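Local coordinates for protein putative fumarylpyruvate hydrolase (Burkholderia cenocepacia, PDB 4MAQ) that is a putative hydrolase of the fumarylacetoacetate hydrolase (FAH) family, with more strand than helix and two copies in its assembly, at residues R19-S27 with G146-A154; G171-L179 with G208-L216. All blocks are in the same frame, centred on the assembly; numbering follows the deposited sequence.

Interaction 1 (R19-S27 with G146-A154); sequences RPSVEVDQS and GPVTALRAA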
# COMPACT_ATOMS: atom_id res chain seq x y z
N ARG B 19 -6.03 -14.58 -0.87
CA ARG B 19 -5.43 -13.45 -0.16
C ARG B 19 -3.95 -13.70 0.10
O ARG B 19 -3.53 -14.85 0.26
CB ARG B 19 -6.21 -13.12 1.12
CG ARG B 19 -6.09 -14.17 2.20
CD ARG B 19 -7.08 -13.92 3.33
NE ARG B 19 -6.86 -12.63 3.98
CZ ARG B 19 -7.71 -12.08 4.84
NH1 ARG B 19 -8.85 -12.70 5.14
NH2 ARG B 19 -7.44 -10.91 5.39
N PRO B 20 -3.14 -12.63 0.09
CA PRO B 20 -1.69 -12.84 0.22
C PRO B 20 -1.34 -13.46 1.57
O PRO B 20 -1.91 -13.07 2.63
CB PRO B 20 -1.10 -11.42 0.10
CG PRO B 20 -2.24 -10.49 -0.02
CD PRO B 20 -3.52 -11.24 -0.17
N SER B 21 -0.41 -14.41 1.55
CA SER B 21 0.06 -15.05 2.78
C SER B 21 1.47 -15.56 2.59
O SER B 21 1.97 -15.65 1.46
CB SER B 21 -0.88 -16.18 3.21
OG SER B 21 -0.87 -17.21 2.24
N VAL B 22 2.12 -15.88 3.70
CA VAL B 22 3.53 -16.34 3.72
C VAL B 22 3.56 -17.72 4.32
O VAL B 22 2.81 -18.01 5.25
CB VAL B 22 4.43 -15.39 4.58
CG1 VAL B 22 5.92 -15.77 4.49
CG2 VAL B 22 4.24 -13.96 4.16
N GLU B 23 4.39 -18.58 3.75
CA GLU B 23 4.65 -19.91 4.28
C GLU B 23 5.15 -19.78 5.72
O GLU B 23 5.85 -18.83 6.07
CB GLU B 23 5.74 -20.60 3.44
CG GLU B 23 6.01 -22.05 3.84
CD GLU B 23 7.20 -22.68 3.13
OE1 GLU B 23 7.82 -22.03 2.26
OE2 GLU B 23 7.52 -23.84 3.43
N VAL B 24 4.79 -20.76 6.53
CA VAL B 24 5.31 -20.87 7.89
C VAL B 24 6.14 -22.15 7.96
O VAL B 24 5.71 -23.22 7.50
CB VAL B 24 4.16 -20.89 8.91
CG1 VAL B 24 4.65 -21.21 10.31
CG2 VAL B 24 3.44 -19.54 8.87
N ASP B 25 7.35 -22.02 8.49
CA ASP B 25 8.25 -23.16 8.68
C ASP B 25 7.60 -24.24 9.57
O ASP B 25 7.02 -23.93 10.61
CB ASP B 25 9.54 -22.64 9.33
CG ASP B 25 10.59 -23.73 9.50
OD1 ASP B 25 10.92 -24.42 8.52
OD2 ASP B 25 11.10 -23.86 10.63
N GLN B 26 7.75 -25.50 9.15
CA GLN B 26 7.25 -26.67 9.90
C GLN B 26 5.72 -26.60 10.17
O GLN B 26 5.24 -27.07 11.22
CB GLN B 26 8.01 -26.87 11.23
CG GLN B 26 9.54 -26.95 11.16
CD GLN B 26 10.04 -27.84 10.04
OE1 GLN B 26 10.67 -27.36 9.09
NE2 GLN B 26 9.76 -29.13 10.14
N SER B 27 4.97 -26.02 9.24
CA SER B 27 3.51 -25.94 9.34
C SER B 27 2.86 -25.95 7.96
O SER B 27 3.44 -25.45 7.01
CB SER B 27 3.06 -24.68 10.08
OG SER B 27 1.65 -24.69 10.26
N GLY B 146 8.88 -7.58 -2.59
CA GLY B 146 9.25 -7.99 -1.24
C GLY B 146 9.32 -9.50 -1.06
O GLY B 146 8.50 -10.08 -0.33
N PRO B 147 10.32 -10.14 -1.70
CA PRO B 147 10.48 -11.56 -1.42
C PRO B 147 10.79 -11.80 0.07
O PRO B 147 11.61 -11.08 0.65
CB PRO B 147 11.69 -11.99 -2.29
CG PRO B 147 12.03 -10.84 -3.14
CD PRO B 147 11.30 -9.63 -2.68
N VAL B 148 10.13 -12.79 0.67
CA VAL B 148 10.31 -13.13 2.09
C VAL B 148 10.41 -14.65 2.21
O VAL B 148 9.71 -15.39 1.50
CB VAL B 148 9.13 -12.57 2.97
CG1 VAL B 148 9.30 -12.92 4.45
CG2 VAL B 148 8.97 -11.06 2.82
N THR B 149 11.24 -15.12 3.15
CA THR B 149 11.31 -16.54 3.46
C THR B 149 10.07 -17.02 4.19
O THR B 149 9.27 -16.22 4.70
CB THR B 149 12.52 -16.86 4.35
OG1 THR B 149 12.38 -16.18 5.62
CG2 THR B 149 13.83 -16.46 3.65
N ALA B 150 9.93 -18.34 4.31
CA ALA B 150 9.01 -18.87 5.29
C ALA B 150 9.30 -18.24 6.67
O ALA B 150 10.47 -17.94 7.02
CB ALA B 150 9.13 -20.39 5.33
N LEU B 151 8.23 -18.00 7.40
CA LEU B 151 8.33 -17.43 8.74
C LEU B 151 8.48 -18.50 9.80
O LEU B 151 7.95 -19.61 9.67
CB LEU B 151 7.08 -16.60 9.05
CG LEU B 151 6.70 -15.52 8.02
CD1 LEU B 151 5.48 -14.79 8.53
CD2 LEU B 151 7.82 -14.53 7.71
N ARG B 152 9.19 -18.13 10.87
CA ARG B 152 9.26 -18.96 12.08
C ARG B 152 8.58 -18.25 13.24
O ARG B 152 8.76 -17.04 13.43
CB ARG B 152 10.70 -19.28 12.44
CG ARG B 152 11.42 -20.11 11.39
CD ARG B 152 12.81 -20.46 11.87
NE ARG B 152 12.69 -21.56 12.79
CZ ARG B 152 13.65 -21.96 13.61
NH1 ARG B 152 13.44 -23.00 14.43
NH2 ARG B 152 14.83 -21.33 13.61
N ALA B 153 7.84 -19.00 14.05
CA ALA B 153 7.20 -18.43 15.24
C ALA B 153 8.26 -17.96 16.22
O ALA B 153 9.31 -18.59 16.38
CB ALA B 153 6.32 -19.47 15.91
N ALA B 154 7.99 -16.85 16.90
CA ALA B 154 8.92 -16.32 17.91
C ALA B 154 9.15 -17.30 19.07
O ALA B 154 10.19 -17.24 19.74
CB ALA B 154 8.43 -14.98 18.43
O HOH W 1 10.37 -23.16 13.12
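A single parallel beta bridge between Val24 and Leu151 fastens the N-terminal hairpin, strands 21-23 and 30-32, to the broken strand 146-153 of the FAH-family fold. The touching parts run the same way, 41° apart. Leu151 supplies both backbone bonds, its N to Glu23 O at 2.8 Å and its O receiving Asp25 N at 2.7 Å, and thus spans Val24 as a parallel bridge requires.

Val22 supplies the apolar part. With CG1 anti to the backbone N (chi1 -174°), that methyl is carried into the bend of the other chain. There Val22 CG1 lies 3.6 Å from Leu151 CG, the two side chains crossing at about a right angle. Val22 CG1 also comes within 3.4 Å of Thr149 O. Val22 packs on Ile69 and Val33 as well. The Val24 side chain points away overall, although its CB and CG1 still graze Leu151 O, and it packs on Trp112, which Leu151 also touches, and on Val13 of the second subunit, which places this contact beside the dimer interface.

Glu23 runs extended past Ala150, its aliphatic part and carboxylate carbon lying alongside the methyl, with Glu23 CD 3.7 Å from Ala150 CB; that side of the contact is more exposed.

From Val24 to Ser27 the chain makes a type II beta turn, and Asp25 meets Arg152. Their side chains lie side by side and point the same way. The salt bridge from Asp25 OD2 to Arg152 NE is long, 3.5 Å, and OD2 approaches obliquely; carboxylate and guanidinium planes 90° apart leave no coplanar two-bond pairing. One water closes it: sitting at the guanidinium edge, in plane, it accepts from Arg152 NE at 2.8 Å and donates to Asp25 OD2 at 2.7 Å.

Interaction 2 (G171-L179 with G208-L216); sequences GDTRQQGDL and GTPAGVGAL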
# COMPACT_ATOMS: atom_id res chain seq x y z
N GLY B 171 27.12 -15.92 -5.41
CA GLY B 171 28.10 -16.43 -4.45
C GLY B 171 29.04 -15.37 -3.88
O GLY B 171 29.88 -15.69 -3.04
N ASP B 172 28.90 -14.13 -4.33
CA ASP B 172 29.80 -13.05 -3.90
C ASP B 172 29.07 -12.19 -2.86
O ASP B 172 28.00 -11.62 -3.16
CB ASP B 172 30.17 -12.22 -5.13
CG ASP B 172 31.06 -11.07 -4.83
OD1 ASP B 172 32.21 -11.29 -4.39
OD2 ASP B 172 30.65 -9.91 -5.08
N THR B 173 29.60 -12.10 -1.64
CA THR B 173 28.91 -11.36 -0.59
C THR B 173 28.83 -9.88 -0.95
O THR B 173 29.83 -9.25 -1.31
CB THR B 173 29.65 -11.52 0.75
OG1 THR B 173 29.69 -12.91 1.08
CG2 THR B 173 28.92 -10.76 1.86
N ARG B 174 27.61 -9.33 -0.87
CA ARG B 174 27.37 -7.92 -1.17
C ARG B 174 26.96 -7.15 0.07
O ARG B 174 27.23 -5.95 0.16
CB ARG B 174 26.30 -7.76 -2.27
CG ARG B 174 26.53 -8.51 -3.59
CD ARG B 174 27.60 -7.86 -4.46
NE ARG B 174 28.06 -8.73 -5.55
CZ ARG B 174 27.54 -8.79 -6.79
NH1 ARG B 174 26.50 -8.01 -7.14
NH2 ARG B 174 28.06 -9.63 -7.69
N GLN B 175 26.28 -7.81 1.00
CA GLN B 175 25.91 -7.16 2.27
C GLN B 175 26.24 -8.08 3.41
O GLN B 175 26.00 -9.29 3.31
CB GLN B 175 24.40 -6.84 2.32
CG GLN B 175 23.92 -5.94 1.18
CD GLN B 175 22.51 -5.46 1.42
OE1 GLN B 175 21.55 -6.01 0.87
NE2 GLN B 175 22.36 -4.47 2.28
N GLN B 176 26.78 -7.54 4.49
CA GLN B 176 27.03 -8.33 5.69
C GLN B 176 27.09 -7.37 6.86
O GLN B 176 27.95 -6.49 6.92
CB GLN B 176 28.34 -9.12 5.57
CG GLN B 176 28.62 -10.11 6.68
CD GLN B 176 29.83 -10.95 6.34
OE1 GLN B 176 29.69 -12.03 5.77
NE2 GLN B 176 31.02 -10.43 6.64
N GLY B 177 26.15 -7.53 7.77
CA GLY B 177 26.14 -6.73 8.96
C GLY B 177 25.64 -7.55 10.13
O GLY B 177 25.62 -8.78 10.08
N ASP B 178 25.26 -6.86 11.20
CA ASP B 178 24.78 -7.55 12.39
C ASP B 178 23.51 -6.87 12.85
O ASP B 178 23.40 -5.64 12.80
CB ASP B 178 25.83 -7.54 13.50
CG ASP B 178 25.52 -8.53 14.60
OD1 ASP B 178 24.65 -8.23 15.44
OD2 ASP B 178 26.12 -9.63 14.62
N LEU B 179 22.52 -7.66 13.29
CA LEU B 179 21.27 -7.10 13.80
C LEU B 179 21.49 -6.07 14.91
O LEU B 179 20.67 -5.18 15.08
CB LEU B 179 20.35 -8.20 14.33
CG LEU B 179 19.87 -9.29 13.38
CD1 LEU B 179 19.00 -10.23 14.17
CD2 LEU B 179 19.13 -8.68 12.17
N GLY B 208 15.08 -2.70 8.13
CA GLY B 208 16.24 -1.96 7.65
C GLY B 208 17.32 -2.89 7.15
O GLY B 208 17.21 -4.11 7.23
N THR B 209 18.38 -2.30 6.62
CA THR B 209 19.39 -3.07 5.90
C THR B 209 20.79 -2.57 6.24
O THR B 209 20.97 -1.36 6.41
CB THR B 209 19.13 -2.97 4.38
OG1 THR B 209 19.84 -4.00 3.69
CG2 THR B 209 19.54 -1.62 3.79
N PRO B 210 21.77 -3.48 6.33
CA PRO B 210 23.15 -3.02 6.53
C PRO B 210 23.70 -2.45 5.22
O PRO B 210 23.00 -2.36 4.22
CB PRO B 210 23.89 -4.30 6.90
CG PRO B 210 23.12 -5.39 6.24
CD PRO B 210 21.68 -4.95 6.30
N ALA B 211 24.95 -2.01 5.24
CA ALA B 211 25.59 -1.44 4.06
C ALA B 211 25.64 -2.43 2.90
O ALA B 211 25.51 -3.65 3.07
CB ALA B 211 26.99 -0.94 4.40
N GLY B 212 25.83 -1.89 1.71
CA GLY B 212 26.12 -2.73 0.56
C GLY B 212 24.97 -2.89 -0.41
O GLY B 212 25.02 -3.75 -1.31
N VAL B 213 23.93 -2.07 -0.26
CA VAL B 213 22.86 -2.00 -1.27
C VAL B 213 23.51 -1.90 -2.65
O VAL B 213 24.47 -1.14 -2.84
CB VAL B 213 21.90 -0.78 -1.05
CG1 VAL B 213 22.68 0.54 -1.00
CG2 VAL B 213 20.83 -0.70 -2.14
N GLY B 214 23.02 -2.69 -3.60
CA GLY B 214 23.60 -2.69 -4.95
C GLY B 214 22.62 -3.31 -5.91
O GLY B 214 21.53 -3.70 -5.53
N ALA B 215 23.01 -3.38 -7.18
CA ALA B 215 22.11 -3.82 -8.25
C ALA B 215 22.04 -5.34 -8.43
O ALA B 215 23.00 -6.07 -8.14
CB ALA B 215 22.53 -3.17 -9.56
N LEU B 216 20.90 -5.80 -8.94
CA LEU B 216 20.66 -7.19 -9.38
C LEU B 216 20.43 -7.17 -10.88
O LEU B 216 19.65 -6.36 -11.37
CB LEU B 216 19.42 -7.77 -8.71
CG LEU B 216 19.50 -7.95 -7.20
CD1 LEU B 216 18.14 -8.40 -6.66
CD2 LEU B 216 20.63 -8.90 -6.82
O HOH W 2 24.84 -6.11 -5.94
O HOH W 3 24.64 -8.00 -9.54
O HOH W 4 27.33 -4.77 4.62
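At a classic beta bulge in strand 172-178, where Arg174 and Gln175 both face Leu167 of the neighbouring strand, Gln175 reaches into the loop 209-213. The Gln175 side chain is extended beyond CG, with CG set beside the backbone N (chi1 -58°), and its amide nitrogen ends inside the curve of the loop. Gln175 NE2 donates to Thr209 OG1 at 2.9 Å, fairly straight at 153°; it also makes weak bonds to Pro210 O, 2.9 Å away but strongly bent, and to Ala211 O at 3.3 Å. Thr209 OG1 is itself bonded to Ile89 O, and Gln175 OE1 to Ile89 N and His87 ND1, so both ends of the buried amide are held and its rotation is fixed.

Backbones meet closely beside it, Gly212 CA making a CA-H...O contact of 3.4 Å with Arg174 O. The Pro210 ring rests on Gly177, Pro210 CB lying 3.9 Å from Gly177 CA. Water adds further links. One molecule joins Gln176 N to Ala211 O, and two others sit in plane at the Arg174 guanidinium edge, each joining Arg174 NH1 to Ala215 O, while Arg174 NE is tied to Asp172 OD2 in a 2.9 Å salt bridge.

The contact lies near the surface, where strand 172-178, outermost in its five-stranded sheet and paired with strand 164-169, meets the loop leading into strand 214-216, which pairs with strand 85-95.

How the interactions relate
From the N terminus, interaction 1 comes first: it closes a long loop of 118 residues, holding the N-terminal hairpin against strand 146-153. Interaction 2 opens only after that strand has passed and closes a shorter loop of 28 residues, which carries helix 186-196 and strand 204-206. The two follow in series, neither nested nor crossed. The centres of interactions 1 and 2 lie about 22 Å apart. The nearest atoms of interactions 1 and 2 are about 7 Å apart, without touching. Both reach the sheet holding strands 85-95, 111-122 and 146-153: interaction 1 joins the two-stranded hairpin to that sheet, whereas interaction 2 joins it to the edge of the five-stranded sheet.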